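Phenol hydroxylase component phN (Pseudomonas stutzeri, PDB 3U52) probably forms the diiron-bearing subunit of a multicomponent phenol hydroxylase, in which iron-activated oxygen would hydroxylate phenol and related aromatics. Local coordinates at residues A[408-411]-A[415-418]; A[331-336]-A[363-368]. All blocks are in the same frame, centred on the assembly; numbering follows the deposited sequence.

Contact 1: residues A[408-411]-A[415-418]; sequences FTEK and TMLS. With GOL (glycerol), chain N.
The flat carboxylate of Glu410 lies against Ser418, its CD 3.8 Å from Ser418 CB and its OE2 3.6 Å from Ser418 CA, while the ring of Phe408, set obliquely to a glycerol hydroxyl, packs on Leu331 and Gln334 of helix 331-342 and has Arg271 as a cation-pi partner. The bend at Glu410 chi2 (-81°) folds the carboxylate back over Ser418 and leaves Glu410 CG 3.8 Å from Met416 CG. Two backbone bonds join the segments: Ser418 N donates to Phe408 O (2.9 Å) and Glu410 N to Met416 O (2.9 Å). They flank Thr409 and Leu417, a non-hydrogen-bonded antiparallel pair whose side chains splay apart; residues 415-418 belong to the YHS-domain sequence range, which also holds zinc ligands Cys432 and Cys436. Glycerol, probably from the crystallisation liquor, bridges both segments: its O2 donates to Thr409 O, and its O1 to Ser418 OG at 2.8 Å. Ser418 OG also bonds the backbone O of Cys432. Glu410 OE2 forms a salt bridge with Arg420; an alanine here would probably leave that arginine without its carboxylate mate and uncover Ser418 CB. The two backbone bonds probably set the register, and the charge pair ties Glu410 to strand 417-424.

Contact 2: residues A[331-336]-A[363-368]; sequences LSHQLW and EKYPDT
His333 and Tyr365 make a T-shaped aromatic pair: the imidazole presents its edge to the face of the phenol ring, with the planes at 87° and the centroids of the His333 and Tyr365 rings 4.4 Å apart. The leading atom is His333 NE2, which sits over the middle of the tyrosine ring, 3.4 Å from Tyr365 CG; His333 CE1 follows, 3.7 Å from Tyr365 CD1. With His333 CG beside its own backbone N (chi1 -44°), the imidazole reaches out from the helix to Tyr365, and Ser332 OG comes over one imidazole face. Further rings, Tyr373 stacked and Phe369 inclined, extend this aromatic cluster.

The packing joins helix 331-342 to the turn after helix 355-364, where Tyr365 is the first residue to leave helical backbone angles, in a largely helical hydroxylase subunit. Thr368 OG1, farther along this turn, bonds His329 O.

Polar links tie the pair to two more helices. From helix 254-283, Tyr282 OH bonds His333 ND1, which helps fix the rotation of the imidazole, and Asp281 OD1 bonds Ser332 OG. Tyr365 OH is held by Ser292 N of helix 291-310 and lies 4.0 Å from Ser332 OG. One water spans the two segments: it accepts from Ser332 N at 3.0 Å and makes a weak bond, 3.3 Å long, with Tyr365 OH.

How the contacts relate
Following the chain from the N terminus, helix 331-342 comes first; the excursion through helix 355-364 then returns, and contact 2 closes a loop with 26 residues between its segments. The chain continues through helix 369-385 and past zinc ligands Cys399 and Cys402 before contact 1 closes a much tighter turn, with three residues between its segments. The two loops therefore follow in series, neither nesting nor crossing. In space they meet: Phe408 CE2 packs 3.6 Å from Leu331 CD1, and Thr409 OG1 has a weak hydrogen bond with Gln334 NE2. Helix 331-342 thus touches both the turn after helix 355-364 and, through Phe408 and Thr409, the zinc-bearing region.

Contact 1: residues A[408-411]-A[415-418]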
ATOM      1  N   PHE A 408     -23.875   7.269  37.908  1.00 19.55           N
ATOM      2  CA  PHE A 408     -23.585   5.891  38.263  1.00 18.54           C
ATOM      3  C   PHE A 408     -24.309   5.494  39.533  1.00 18.17           C
ATOM      4  O   PHE A 408     -24.538   6.322  40.388  1.00 18.86           O
ATOM      5  CB  PHE A 408     -22.073   5.728  38.464  1.00 17.50           C
ATOM      6  CG  PHE A 408     -21.284   6.090  37.258  1.00 18.45           C
ATOM      7  CD1 PHE A 408     -20.510   7.228  37.224  1.00 20.60           C
ATOM      8  CD2 PHE A 408     -21.348   5.287  36.135  1.00 20.72           C
ATOM      9  CE1 PHE A 408     -19.780   7.583  36.045  1.00 19.65           C
ATOM     10  CE2 PHE A 408     -20.623   5.608  34.972  1.00 22.04           C
ATOM     11  CZ  PHE A 408     -19.851   6.765  34.939  1.00 20.79           C
ATOM     12  N   THR A 409     -24.598   4.206  39.681  1.00 19.31           N
ATOM     13  CA  THR A 409     -25.396   3.697  40.820  1.00 20.76           C
ATOM     14  C   THR A 409     -24.661   2.777  41.798  1.00 21.72           C
ATOM     15  O   THR A 409     -23.584   2.234  41.505  1.00 22.19           O
ATOM     16  CB  THR A 409     -26.673   3.028  40.297  1.00 20.84           C
ATOM     17  OG1 THR A 409     -26.328   2.009  39.332  1.00 20.81           O
ATOM     18  CG2 THR A 409     -27.563   4.049  39.617  1.00 21.38           C
ATOM     19  N   GLU A 410     -25.236   2.616  42.987  1.00 21.58           N
ATOM     20  CA  GLU A 410     -24.628   1.860  44.056  1.00 22.31           C
ATOM     21  C   GLU A 410     -24.586   0.384  43.615  1.00 24.09           C
ATOM     22  O   GLU A 410     -25.473  -0.108  42.910  1.00 22.91           O
ATOM     23  CB  GLU A 410     -25.461   2.000  45.363  1.00 21.88           C
ATOM     24  CG  GLU A 410     -25.593   3.397  45.906  1.00 24.02           C
ATOM     25  CD  GLU A 410     -24.359   3.822  46.696  1.00 28.63           C
ATOM     26  OE1 GLU A 410     -23.384   3.062  46.731  1.00 28.50           O
ATOM     27  OE2 GLU A 410     -24.375   4.905  47.326  1.00 31.68           O
ATOM     28  N   LYS A 411     -23.504  -0.259  44.011  1.00 25.96           N
ATOM     29  CA  LYS A 411     -23.232  -1.658  43.798  1.00 28.72           C
ATOM     30  C   LYS A 411     -24.413  -2.481  44.275  1.00 29.49           C
ATOM     31  O   LYS A 411     -24.838  -3.359  43.551  1.00 30.10           O
ATOM     32  CB  LYS A 411     -21.991  -2.000  44.603  1.00 29.04           C
ATOM     33  CG  LYS A 411     -21.352  -3.327  44.329  1.00 32.30           C
ATOM     34  CD  LYS A 411     -20.257  -3.522  45.375  1.00 35.11           C
ATOM     35  CE  LYS A 411     -19.359  -4.715  45.020  1.00 40.96           C
ATOM     36  NZ  LYS A 411     -20.101  -6.000  44.742  1.00 43.44           N
ATOM     37  N   THR A 415     -30.630   1.479  41.181  1.00 23.04           N
ATOM     38  CA  THR A 415     -31.573   2.532  40.954  1.00 24.77           C
ATOM     39  C   THR A 415     -31.204   3.776  41.833  1.00 23.97           C
ATOM     40  O   THR A 415     -31.844   4.834  41.750  1.00 24.43           O
ATOM     41  CB  THR A 415     -32.946   1.911  41.344  1.00 24.56           C
ATOM     42  OG1 THR A 415     -33.738   1.701  40.168  1.00 32.17           O
ATOM     43  CG2 THR A 415     -33.632   2.658  42.322  1.00 25.65           C
ATOM     44  N   MET A 416     -30.218   3.607  42.716  1.00 23.80           N
ATOM     45  CA  MET A 416     -29.779   4.677  43.621  1.00 23.44           C
ATOM     46  C   MET A 416     -28.428   5.243  43.164  1.00 22.50           C
ATOM     47  O   MET A 416     -27.471   4.508  43.066  1.00 21.23           O
ATOM     48  CB  MET A 416     -29.703   4.102  45.050  1.00 25.77           C
ATOM     49  CG  MET A 416     -29.061   4.985  46.123  1.00 33.54           C
ATOM     50  SD  MET A 416     -28.974   4.258  47.816  1.00 50.51           S
ATOM     51  CE  MET A 416     -28.498   5.728  48.765  1.00 48.86           C
ATOM     52  N   LEU A 417     -28.336   6.547  42.910  1.00 20.85           N
ATOM     53  CA  LEU A 417     -27.028   7.148  42.529  1.00 20.01           C
ATOM     54  C   LEU A 417     -25.973   6.975  43.614  1.00 18.94           C
ATOM     55  O   LEU A 417     -26.274   7.094  44.814  1.00 18.34           O
ATOM     56  CB  LEU A 417     -27.238   8.632  42.140  1.00 19.30           C
ATOM     57  CG  LEU A 417     -27.544   9.087  40.717  1.00 22.91           C
ATOM     58  CD1 LEU A 417     -27.749   8.038  39.580  1.00 23.60           C
ATOM     59  CD2 LEU A 417     -28.436  10.346  40.553  1.00 23.00           C
ATOM     60  N   SER A 418     -24.735   6.642  43.221  1.00 18.55           N
ATOM     61  CA  SER A 418     -23.624   6.453  44.196  1.00 18.42           C
ATOM     62  C   SER A 418     -22.934   7.785  44.490  1.00 19.23           C
ATOM     63  O   SER A 418     -21.730   7.830  44.710  1.00 20.42           O
ATOM     64  CB  SER A 418     -22.591   5.438  43.735  1.00 18.52           C
ATOM     65  OG  SER A 418     -22.094   5.800  42.453  1.00 18.50           O
TER
HETATM   66  C1  GOL N 519     -20.942   3.641  40.664  1.00 36.80           C
HETATM   67  O1  GOL N 519     -19.957   4.439  41.192  1.00 33.82           O
HETATM   68  C2  GOL N 519     -20.362   2.252  40.665  1.00 36.14           C
HETATM   69  O2  GOL N 519     -21.269   1.287  41.163  1.00 38.12           O
HETATM   70  C3  GOL N 519     -19.669   1.944  39.350  1.00 37.26           C
HETATM   71  O3  GOL N 519     -20.072   2.785  38.302  1.00 30.26           O

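Contact 2: residues A[331-336]-A[363-368]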
ATOM      1  N   LEU A 331     -22.916  -0.256  33.041  1.00 21.37           N
ATOM      2  CA  LEU A 331     -22.143   0.906  32.532  1.00 22.69           C
ATOM      3  C   LEU A 331     -22.570   1.452  31.161  1.00 21.40           C
ATOM      4  O   LEU A 331     -22.883   2.654  31.017  1.00 21.94           O
ATOM      5  CB  LEU A 331     -20.688   0.527  32.441  1.00 22.86           C
ATOM      6  CG  LEU A 331     -19.705   1.597  32.799  1.00 28.62           C
ATOM      7  CD1 LEU A 331     -19.943   2.095  34.277  1.00 27.50           C
ATOM      8  CD2 LEU A 331     -18.332   0.923  32.707  1.00 30.09           C
ATOM      9  N   SER A 332     -22.595   0.591  30.163  1.00 20.15           N
ATOM     10  CA  SER A 332     -22.891   1.057  28.799  1.00 20.07           C
ATOM     11  C   SER A 332     -24.303   1.613  28.664  1.00 18.75           C
ATOM     12  O   SER A 332     -24.534   2.595  27.962  1.00 18.76           O
ATOM     13  CB  SER A 332     -22.618  -0.060  27.792  1.00 20.55           C
ATOM     14  OG  SER A 332     -23.610  -1.063  27.864  1.00 21.83           O
ATOM     15  N   HIS A 333     -25.244   1.011  29.381  1.00 18.60           N
ATOM     16  CA  HIS A 333     -26.650   1.426  29.344  1.00 18.09           C
ATOM     17  C   HIS A 333     -26.878   2.788  30.071  1.00 17.81           C
ATOM     18  O   HIS A 333     -27.589   3.656  29.565  1.00 17.17           O
ATOM     19  CB  HIS A 333     -27.508   0.318  29.977  1.00 17.89           C
ATOM     20  CG  HIS A 333     -27.128  -1.074  29.523  1.00 18.14           C
ATOM     21  ND1 HIS A 333     -27.221  -1.474  28.201  1.00 16.62           N
ATOM     22  CD2 HIS A 333     -26.600  -2.121  30.206  1.00 13.56           C
ATOM     23  CE1 HIS A 333     -26.791  -2.722  28.092  1.00 17.38           C
ATOM     24  NE2 HIS A 333     -26.418  -3.141  29.291  1.00 19.50           N
ATOM     25  N   GLN A 334     -26.270   2.963  31.249  1.00 17.98           N
ATOM     26  CA  GLN A 334     -26.289   4.260  31.955  1.00 17.87           C
ATOM     27  C   GLN A 334     -25.702   5.396  31.095  1.00 17.90           C
ATOM     28  O   GLN A 334     -26.278   6.502  30.985  1.00 18.47           O
ATOM     29  CB  GLN A 334     -25.519   4.144  33.287  1.00 18.07           C
ATOM     30  CG  GLN A 334     -26.195   3.221  34.296  1.00 20.40           C
ATOM     31  CD  GLN A 334     -25.317   2.886  35.507  1.00 21.64           C
ATOM     32  OE1 GLN A 334     -24.089   2.800  35.420  1.00 22.15           O
ATOM     33  NE2 GLN A 334     -25.975   2.670  36.656  1.00 23.37           N
ATOM     34  N   LEU A 335     -24.587   5.139  30.439  1.00 18.09           N
ATOM     35  CA  LEU A 335     -23.960   6.166  29.641  1.00 19.05           C
ATOM     36  C   LEU A 335     -24.747   6.469  28.357  1.00 18.21           C
ATOM     37  O   LEU A 335     -24.850   7.627  27.959  1.00 16.64           O
ATOM     38  CB  LEU A 335     -22.518   5.757  29.311  1.00 20.33           C
ATOM     39  CG  LEU A 335     -21.604   6.143  30.464  1.00 24.21           C
ATOM     40  CD1 LEU A 335     -20.549   5.111  30.495  1.00 29.91           C
ATOM     41  CD2 LEU A 335     -21.040   7.503  30.090  1.00 25.75           C
ATOM     42  N   TRP A 336     -25.333   5.442  27.716  1.00 17.11           N
ATOM     43  CA  TRP A 336     -25.965   5.711  26.415  1.00 16.75           C
ATOM     44  C   TRP A 336     -27.160   6.585  26.661  1.00 17.48           C
ATOM     45  O   TRP A 336     -27.437   7.567  25.963  1.00 17.01           O
ATOM     46  CB  TRP A 336     -26.392   4.427  25.717  1.00 16.15           C
ATOM     47  CG  TRP A 336     -27.049   4.635  24.356  1.00 14.87           C
ATOM     48  CD1 TRP A 336     -28.377   4.402  24.024  1.00 15.15           C
ATOM     49  CD2 TRP A 336     -26.428   5.135  23.170  1.00 16.96           C
ATOM     50  NE1 TRP A 336     -28.582   4.680  22.687  1.00 16.80           N
ATOM     51  CE2 TRP A 336     -27.400   5.100  22.137  1.00 17.21           C
ATOM     52  CE3 TRP A 336     -25.117   5.552  22.859  1.00 19.01           C
ATOM     53  CZ2 TRP A 336     -27.113   5.491  20.835  1.00 16.59           C
ATOM     54  CZ3 TRP A 336     -24.842   5.943  21.565  1.00 16.79           C
ATOM     55  CH2 TRP A 336     -25.836   5.907  20.571  1.00 15.59           C
ATOM     56  N   GLU A 363     -29.766 -10.875  25.940  1.00 26.90           N
ATOM     57  CA  GLU A 363     -28.858 -12.026  25.980  1.00 28.66           C
ATOM     58  C   GLU A 363     -27.490 -11.734  26.631  1.00 26.81           C
ATOM     59  O   GLU A 363     -27.029 -12.486  27.487  1.00 26.58           O
ATOM     60  CB  GLU A 363     -28.682 -12.525  24.542  1.00 29.94           C
ATOM     61  CG  GLU A 363     -28.116 -13.900  24.381  1.00 37.32           C
ATOM     62  CD  GLU A 363     -27.881 -14.188  22.903  1.00 46.61           C
ATOM     63  OE1 GLU A 363     -28.870 -14.546  22.196  1.00 49.61           O
ATOM     64  OE2 GLU A 363     -26.712 -14.015  22.448  1.00 50.77           O
ATOM     65  N   LYS A 364     -26.847 -10.640  26.253  1.00 25.43           N
ATOM     66  CA  LYS A 364     -25.558 -10.287  26.878  1.00 24.35           C
ATOM     67  C   LYS A 364     -25.681  -9.788  28.323  1.00 24.15           C
ATOM     68  O   LYS A 364     -24.735  -9.922  29.100  1.00 24.10           O
ATOM     69  CB  LYS A 364     -24.784  -9.294  25.999  1.00 24.36           C
ATOM     70  CG  LYS A 364     -24.402  -9.819  24.564  1.00 23.99           C
ATOM     71  CD  LYS A 364     -23.597 -11.104  24.611  1.00 28.22           C
ATOM     72  CE  LYS A 364     -23.296 -11.660  23.234  1.00 29.51           C
ATOM     73  NZ  LYS A 364     -22.619 -12.975  23.414  1.00 32.78           N
ATOM     74  N   TYR A 365     -26.842  -9.211  28.667  1.00 23.42           N
ATOM     75  CA  TYR A 365     -27.127  -8.637  29.979  1.00 23.66           C
ATOM     76  C   TYR A 365     -28.393  -9.265  30.627  1.00 24.97           C
ATOM     77  O   TYR A 365     -29.419  -8.578  30.822  1.00 23.74           O
ATOM     78  CB  TYR A 365     -27.246  -7.101  29.863  1.00 22.10           C
ATOM     79  CG  TYR A 365     -25.961  -6.482  29.438  1.00 22.64           C
ATOM     80  CD1 TYR A 365     -25.711  -6.217  28.100  1.00 20.78           C
ATOM     81  CD2 TYR A 365     -24.959  -6.195  30.358  1.00 21.50           C
ATOM     82  CE1 TYR A 365     -24.479  -5.679  27.685  1.00 20.05           C
ATOM     83  CE2 TYR A 365     -23.739  -5.618  29.937  1.00 19.34           C
ATOM     84  CZ  TYR A 365     -23.512  -5.385  28.615  1.00 18.29           C
ATOM     85  OH  TYR A 365     -22.319  -4.836  28.167  1.00 20.62           O
ATOM     86  N   PRO A 366     -28.348 -10.590  30.914  1.00 25.82           N
ATOM     87  CA  PRO A 366     -29.591 -11.277  31.334  1.00 26.99           C
ATOM     88  C   PRO A 366     -30.206 -10.847  32.686  1.00 28.34           C
ATOM     89  O   PRO A 366     -31.433 -10.969  32.892  1.00 28.69           O
ATOM     90  CB  PRO A 366     -29.155 -12.756  31.383  1.00 28.13           C
ATOM     91  CG  PRO A 366     -27.639 -12.707  31.605  1.00 26.42           C
ATOM     92  CD  PRO A 366     -27.203 -11.523  30.809  1.00 25.30           C
ATOM     93  N   ASP A 367     -29.370 -10.318  33.570  1.00 28.62           N
ATOM     94  CA  ASP A 367     -29.756  -9.934  34.918  1.00 29.89           C
ATOM     95  C   ASP A 367     -30.157  -8.451  35.059  1.00 28.73           C
ATOM     96  O   ASP A 367     -30.642  -8.067  36.135  1.00 28.31           O
ATOM     97  CB  ASP A 367     -28.586 -10.174  35.888  1.00 30.80           C
ATOM     98  CG  ASP A 367     -28.058 -11.600  35.845  1.00 37.27           C
ATOM     99  OD1 ASP A 367     -28.815 -12.510  36.239  1.00 44.84           O
ATOM    100  OD2 ASP A 367     -26.879 -11.818  35.428  1.00 44.32           O
ATOM    101  N   THR A 368     -29.880  -7.617  34.032  1.00 26.75           N
ATOM    102  CA  THR A 368     -30.089  -6.145  34.129  1.00 25.49           C
ATOM    103  C   THR A 368     -30.845  -5.452  32.977  1.00 25.01           C
ATOM    104  O   THR A 368     -31.574  -4.488  33.226  1.00 24.27           O
ATOM    105  CB  THR A 368     -28.752  -5.402  34.274  1.00 25.67           C
ATOM    106  OG1 THR A 368     -27.904  -5.715  33.150  1.00 26.03           O
ATOM    107  CG2 THR A 368     -28.033  -5.810  35.586  1.00 25.69           C
TER
HETATM  108  O   HOH W   1     -22.392  -2.428  30.466  1.00 24.91           O